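Local structure of putative protein (Neisseria meningitidis, 2O3G) at residues E77-G80 / Q81-E84; A24-Y27 / V28-A31. The protein is a membrane protein of uncertain function that may bind flavin adenine dinucleotide; this chain is its transporter-associated domain. All coordinates share one frame; numbering follows the deposited sequence.

From the N terminus, strand 20-22 leads straight into interaction 2 (24-27 with 28-31), which turns the loop after that strand into the short helix 27-30. The chain then passes through helix 48-56 and strand 65-68 before interaction 1 (77-80 with 81-84) closes the hairpin between strands 71-79 and 82-90. The two contacts lie in series, neither enclosing nor crossing the other, with centres about 17 Å apart. Strand 82-90 pairs with strand 20-22, and the backbone bond between Glu84 and Gly23 brings the hairpin end near the start of the helical turn.

Interaction 1 (E77-G80 / Q81-E84); sequences EKEG and QRIE. With EDO (1,2-ethanediol), chain B.
Glu79 and Arg82 face each other at the end of a tight beta hairpin, where a type II' turn with Gly80 and Gln81 at its two central positions links strands 71-79 and 82-90. The bond from Arg82 N to Glu79 O, 3.0 Å long, closes the turn. Its companion from Glu79 N to Arg82 O is weak. Gly80 has a positive phi of 73°, the conformation that the first central position of this turn requires. One step out, Lys78 and Ile83 form a non-hydrogen-bonded pair on the opposite sheet face from Glu79 and Arg82, and the CA of Lys78 makes a CA-H...O contact with Arg82 O. Beyond it, Glu84 N donates to Glu77 O over 2.7 Å.

The side chains of Glu79 and Arg82 run alongside each other, pointing the same way, yet their charged ends do not join: Glu79 OE1 and Arg82 NH1 stay 4.6 Å apart. CB and CG of Glu79 lie beside NH1 of Arg82, while Glu79 O lies over one face of the guanidinium. The salt bridge forms instead along the strand, with Glu84. A bend at chi2 (82°) turns the carboxylate of Glu84 back toward Arg82, and the positive charge there probably offsets some of the repulsion among Glu77, Glu79 and Glu84.

On the other face, Lys78 touches the loop residues Ile59 and Val62, and its NZ bonds to Pro60 O. A 1,2-ethanediol, probably from the crystallisation liquor, receives a weak hydrogen bond from Gln81 N. Arg82 NE reaches Glu84 OE2 at 3.0 Å on a nearly straight N-H (176°); the oxygen lies in the guanidinium plane and is met on its syn side, somewhat out of the carboxylate plane.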
ATOM      1  N   GLU A  77      -7.723  -0.377   8.466  1.00 65.19           N
ATOM      2  CA  GLU A  77      -8.349   0.772   9.069  1.00 67.56           C
ATOM      3  C   GLU A  77      -8.313   2.052   8.160  1.00 68.34           C
ATOM      4  O   GLU A  77      -7.260   2.485   7.676  1.00 68.56           O
ATOM      5  CB  GLU A  77      -7.651   0.981  10.386  1.00 68.31           C
ATOM      6  CG  GLU A  77      -8.405   1.691  11.413  1.00 72.61           C
ATOM      7  CD  GLU A  77      -7.423   2.250  12.389  1.00 80.08           C
ATOM      8  OE1 GLU A  77      -6.332   1.627  12.520  1.00 82.72           O
ATOM      9  OE2 GLU A  77      -7.708   3.311  13.002  1.00 83.85           O
ATOM     10  N   LYS A  78      -9.494   2.624   7.918  1.00 69.63           N
ATOM     11  CA  LYS A  78      -9.637   4.009   7.463  1.00 69.36           C
ATOM     12  C   LYS A  78      -9.925   4.879   8.676  1.00 70.14           C
ATOM     13  O   LYS A  78     -10.846   4.570   9.474  1.00 71.30           O
ATOM     14  CB  LYS A  78     -10.815   4.124   6.529  1.00 68.70           C
ATOM     15  CG  LYS A  78     -10.730   3.252   5.340  1.00 68.02           C
ATOM     16  CD  LYS A  78     -10.529   4.087   4.129  1.00 67.95           C
ATOM     17  CE  LYS A  78     -11.726   4.964   3.924  1.00 64.82           C
ATOM     18  NZ  LYS A  78     -12.022   4.931   2.500  1.00 65.92           N
ATOM     19  N   GLU A  79      -9.130   5.941   8.836  1.00 70.66           N
ATOM     20  CA  GLU A  79      -9.499   7.110   9.659  1.00 70.64           C
ATOM     21  C   GLU A  79     -10.080   8.198   8.757  1.00 69.87           C
ATOM     22  O   GLU A  79      -9.355   8.995   8.126  1.00 69.40           O
ATOM     23  CB  GLU A  79      -8.315   7.677  10.425  1.00 71.16           C
ATOM     24  CG  GLU A  79      -8.703   8.892  11.266  1.00 75.84           C
ATOM     25  CD  GLU A  79      -9.355   8.517  12.626  1.00 82.94           C
ATOM     26  OE1 GLU A  79      -9.421   9.453  13.489  1.00 83.61           O
ATOM     27  OE2 GLU A  79      -9.765   7.308  12.830  1.00 82.53           O
ATOM     28  N   GLY A  80     -11.398   8.212   8.691  1.00 68.49           N
ATOM     29  CA  GLY A  80     -12.039   9.198   7.895  1.00 67.85           C
ATOM     30  C   GLY A  80     -11.825   8.837   6.457  1.00 67.35           C
ATOM     31  O   GLY A  80     -12.326   7.817   5.935  1.00 69.13           O
ATOM     32  N   GLN A  81     -11.107   9.678   5.760  1.00 66.06           N
ATOM     33  CA  GLN A  81     -10.987   9.387   4.349  1.00 63.97           C
ATOM     34  C   GLN A  81      -9.535   9.005   4.098  1.00 62.74           C
ATOM     35  O   GLN A  81      -9.177   8.744   2.989  1.00 62.59           O
ATOM     36  CB  GLN A  81     -11.495  10.568   3.508  1.00 63.26           C
ATOM     37  CG  GLN A  81     -11.901  10.207   2.112  1.00 61.61           C
ATOM     38  CD  GLN A  81     -13.273   9.651   1.980  1.00 63.44           C
ATOM     39  OE1 GLN A  81     -13.525   8.781   1.119  1.00 63.15           O
ATOM     40  NE2 GLN A  81     -14.200  10.144   2.812  1.00 63.29           N
ATOM     41  N   ARG A  82      -8.735   8.953   5.156  1.00 61.07           N
ATOM     42  CA  ARG A  82      -7.355   8.598   5.084  1.00 61.26           C
ATOM     43  C   ARG A  82      -7.302   7.092   5.277  1.00 60.24           C
ATOM     44  O   ARG A  82      -8.079   6.543   6.071  1.00 60.75           O
ATOM     45  CB  ARG A  82      -6.571   9.268   6.223  1.00 60.25           C
ATOM     46  CG  ARG A  82      -5.057   9.057   6.153  1.00 62.64           C
ATOM     47  CD  ARG A  82      -4.259   9.828   7.217  1.00 65.49           C
ATOM     48  NE  ARG A  82      -4.842   9.654   8.562  1.00 79.77           N
ATOM     49  CZ  ARG A  82      -5.613  10.552   9.217  1.00 85.36           C
ATOM     50  NH1 ARG A  82      -6.069  10.269  10.445  1.00 87.03           N
ATOM     51  NH2 ARG A  82      -5.924  11.747   8.680  1.00 87.30           N
ATOM     52  N   ILE A  83      -6.380   6.434   4.556  1.00 58.35           N
ATOM     53  CA  ILE A  83      -6.080   5.020   4.753  1.00 54.90           C
ATOM     54  C   ILE A  83      -5.122   5.011   5.891  1.00 54.25           C
ATOM     55  O   ILE A  83      -3.984   5.456   5.798  1.00 53.39           O
ATOM     56  CB  ILE A  83      -5.407   4.431   3.538  1.00 54.55           C
ATOM     57  CG1 ILE A  83      -6.376   4.374   2.367  1.00 54.47           C
ATOM     58  CG2 ILE A  83      -5.069   3.028   3.770  1.00 55.15           C
ATOM     59  CD1 ILE A  83      -5.657   4.454   1.015  1.00 56.22           C
ATOM     60  N   GLU A  84      -5.590   4.496   7.013  1.00 54.57           N
ATOM     61  CA  GLU A  84      -4.814   4.588   8.227  1.00 55.40           C
ATOM     62  C   GLU A  84      -3.774   3.441   8.374  1.00 53.66           C
ATOM     63  O   GLU A  84      -2.572   3.693   8.703  1.00 51.42           O
ATOM     64  CB  GLU A  84      -5.799   4.686   9.429  1.00 57.55           C
ATOM     65  CG  GLU A  84      -5.124   4.954  10.809  1.00 65.56           C
ATOM     66  CD  GLU A  84      -4.813   6.429  11.022  1.00 77.26           C
ATOM     67  OE1 GLU A  84      -5.034   6.965  12.166  1.00 84.17           O
ATOM     68  OE2 GLU A  84      -4.380   7.067  10.028  1.00 78.76           O
TER
HETATM   69  C1  EDO B 101      -9.367  13.612   5.195  1.00 56.77           C
HETATM   70  O1  EDO B 101     -10.344  12.569   5.310  1.00 57.82           O
HETATM   71  C2  EDO B 101      -7.987  12.884   5.096  1.00 54.78           C
HETATM   72  O2  EDO B 101      -7.073  13.171   6.212  1.00 49.22           O

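Interaction 2 (A24-Y27 / V28-A31); sequences ALEY and VELA
Leu25 and Leu30 meet across the first turn of the short helix 27-30, a worked example of a helix start in which Glu26 occupies the N-cap position. The CD1 methyl of Leu25 rests on CB of Leu30 at 3.6 Å and lies almost as near to its CG; the two side chains cross at about a right angle. The other methyl, CD2, touches CB of Glu29, so the fork of Leu25 spans two successive residues of the helix.

Backbone bonds bring the partners together. Glu26 O accepts from Leu30 N over 3.0 Å, and Tyr27 O accepts from Ala31 N over 2.9 Å. These two i to i+4 bonds bring Leu30 round to Leu25 and Ala31 round to the Tyr27 ring. The first torsion of Tyr27 (chi1 -168°) swings the ring to the side of its own carbonyl carbon, where the methyl of Ala31 lies over one ring face, 3.4 Å from CE2 of Tyr27. The far end of the ring is held too, since Tyr27 OH bonds to Pro37 O.

The looser side carries Glu26, Val28 and Glu29. CB of Glu26 and CB of Glu29 come only within 4.2 Å of each other, and beyond them the carboxylates diverge: Glu26 OE1 and Glu29 OE2 are 5.2 Å apart, like charges without contact, in a setting where both side chains are exposed.

Inward, the leucine pair is covered by Val48 at the start of helix 48-56, while Leu36 of the following loop touches Tyr27, Leu30 and Ala31. Backbone hydrogen bonds of Leu25 with Val48 and of Tyr27 with His46 join this helical turn, just after strand 20-22, to the approach and first residue of helix 48-56.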
ATOM      1  N   ALA A  24       0.576   5.910   5.103  1.00 43.63           N
ATOM      2  CA  ALA A  24       1.310   7.047   4.722  1.00 44.13           C
ATOM      3  C   ALA A  24       2.716   6.685   4.894  1.00 45.02           C
ATOM      4  O   ALA A  24       3.569   7.540   4.972  1.00 46.91           O
ATOM      5  CB  ALA A  24       0.996   8.204   5.688  1.00 44.33           C
ATOM      6  N   LEU A  25       3.026   5.416   5.037  1.00 46.32           N
ATOM      7  CA  LEU A  25       4.457   5.045   4.926  1.00 45.44           C
ATOM      8  C   LEU A  25       4.849   5.374   3.470  1.00 44.78           C
ATOM      9  O   LEU A  25       4.045   5.201   2.487  1.00 44.32           O
ATOM     10  CB  LEU A  25       4.610   3.551   5.137  1.00 44.86           C
ATOM     11  CG  LEU A  25       5.823   3.181   5.949  1.00 43.71           C
ATOM     12  CD1 LEU A  25       6.313   1.925   5.322  1.00 43.04           C
ATOM     13  CD2 LEU A  25       6.959   4.200   6.177  1.00 32.05           C
ATOM     14  N   GLU A  26       6.054   5.872   3.351  1.00 43.54           N
ATOM     15  CA  GLU A  26       6.627   6.175   2.047  1.00 43.75           C
ATOM     16  C   GLU A  26       7.171   4.920   1.400  1.00 42.17           C
ATOM     17  O   GLU A  26       8.009   4.225   1.976  1.00 40.66           O
ATOM     18  CB  GLU A  26       7.771   7.197   2.218  1.00 43.51           C
ATOM     19  CG  GLU A  26       7.198   8.591   2.518  1.00 45.20           C
ATOM     20  CD  GLU A  26       8.199   9.680   2.704  1.00 51.75           C
ATOM     21  OE1 GLU A  26       9.399   9.426   2.958  1.00 53.40           O
ATOM     22  OE2 GLU A  26       7.768  10.862   2.617  1.00 61.98           O
ATOM     23  N   TYR A  27       6.697   4.673   0.202  1.00 42.21           N
ATOM     24  CA  TYR A  27       7.271   3.663  -0.660  1.00 44.23           C
ATOM     25  C   TYR A  27       8.746   3.612  -0.607  1.00 44.76           C
ATOM     26  O   TYR A  27       9.343   2.542  -0.527  1.00 46.37           O
ATOM     27  CB  TYR A  27       6.896   3.879  -2.056  1.00 43.98           C
ATOM     28  CG  TYR A  27       7.217   2.709  -2.920  1.00 42.97           C
ATOM     29  CD1 TYR A  27       6.267   1.770  -3.213  1.00 43.19           C
ATOM     30  CD2 TYR A  27       8.448   2.574  -3.465  1.00 44.61           C
ATOM     31  CE1 TYR A  27       6.543   0.669  -4.011  1.00 42.92           C
ATOM     32  CE2 TYR A  27       8.758   1.492  -4.299  1.00 48.61           C
ATOM     33  CZ  TYR A  27       7.779   0.541  -4.558  1.00 45.09           C
ATOM     34  OH  TYR A  27       8.084  -0.514  -5.391  1.00 44.74           O
ATOM     35  N   VAL A  28       9.348   4.759  -0.501  1.00 44.83           N
ATOM     36  CA  VAL A  28      10.780   4.789  -0.499  1.00 45.78           C
ATOM     37  C   VAL A  28      11.303   4.196   0.755  1.00 46.21           C
ATOM     38  O   VAL A  28      12.462   3.843   0.869  1.00 46.82           O
ATOM     39  CB  VAL A  28      11.200   6.254  -0.753  1.00 46.37           C
ATOM     40  CG1 VAL A  28      12.472   6.654  -0.030  1.00 47.96           C
ATOM     41  CG2 VAL A  28      11.379   6.378  -2.219  1.00 46.16           C
ATOM     42  N   GLU A  29      10.451   4.126   1.757  1.00 48.84           N
ATOM     43  CA  GLU A  29      10.898   3.637   3.069  1.00 50.31           C
ATOM     44  C   GLU A  29      10.590   2.124   3.259  1.00 48.35           C
ATOM     45  O   GLU A  29      11.443   1.401   3.712  1.00 47.71           O
ATOM     46  CB  GLU A  29      10.294   4.499   4.181  1.00 52.04           C
ATOM     47  CG  GLU A  29      11.102   5.870   4.487  1.00 60.70           C
ATOM     48  CD  GLU A  29      12.599   5.709   4.957  1.00 72.44           C
ATOM     49  OE1 GLU A  29      12.880   4.756   5.760  1.00 74.77           O
ATOM     50  OE2 GLU A  29      13.492   6.548   4.524  1.00 75.57           O
ATOM     51  N   LEU A  30       9.374   1.697   2.905  1.00 46.47           N
ATOM     52  CA  LEU A  30       8.944   0.321   2.861  1.00 45.96           C
ATOM     53  C   LEU A  30       9.773  -0.513   1.863  1.00 46.27           C
ATOM     54  O   LEU A  30      10.338  -1.541   2.240  1.00 47.23           O
ATOM     55  CB  LEU A  30       7.522   0.282   2.361  1.00 44.79           C
ATOM     56  CG  LEU A  30       6.592  -0.816   2.894  1.00 45.51           C
ATOM     57  CD1 LEU A  30       5.713  -1.282   1.794  1.00 40.61           C
ATOM     58  CD2 LEU A  30       7.358  -1.983   3.598  1.00 43.06           C
ATOM     59  N   ALA A  31       9.838  -0.073   0.608  1.00 45.67           N
ATOM     60  CA  ALA A  31      10.384  -0.885  -0.505  1.00 44.97           C
ATOM     61  C   ALA A  31      11.750  -1.451  -0.291  1.00 43.94           C
ATOM     62  O   ALA A  31      11.949  -2.612  -0.423  1.00 45.68           O
ATOM     63  CB  ALA A  31      10.338  -0.147  -1.792  1.00 45.28           C
TER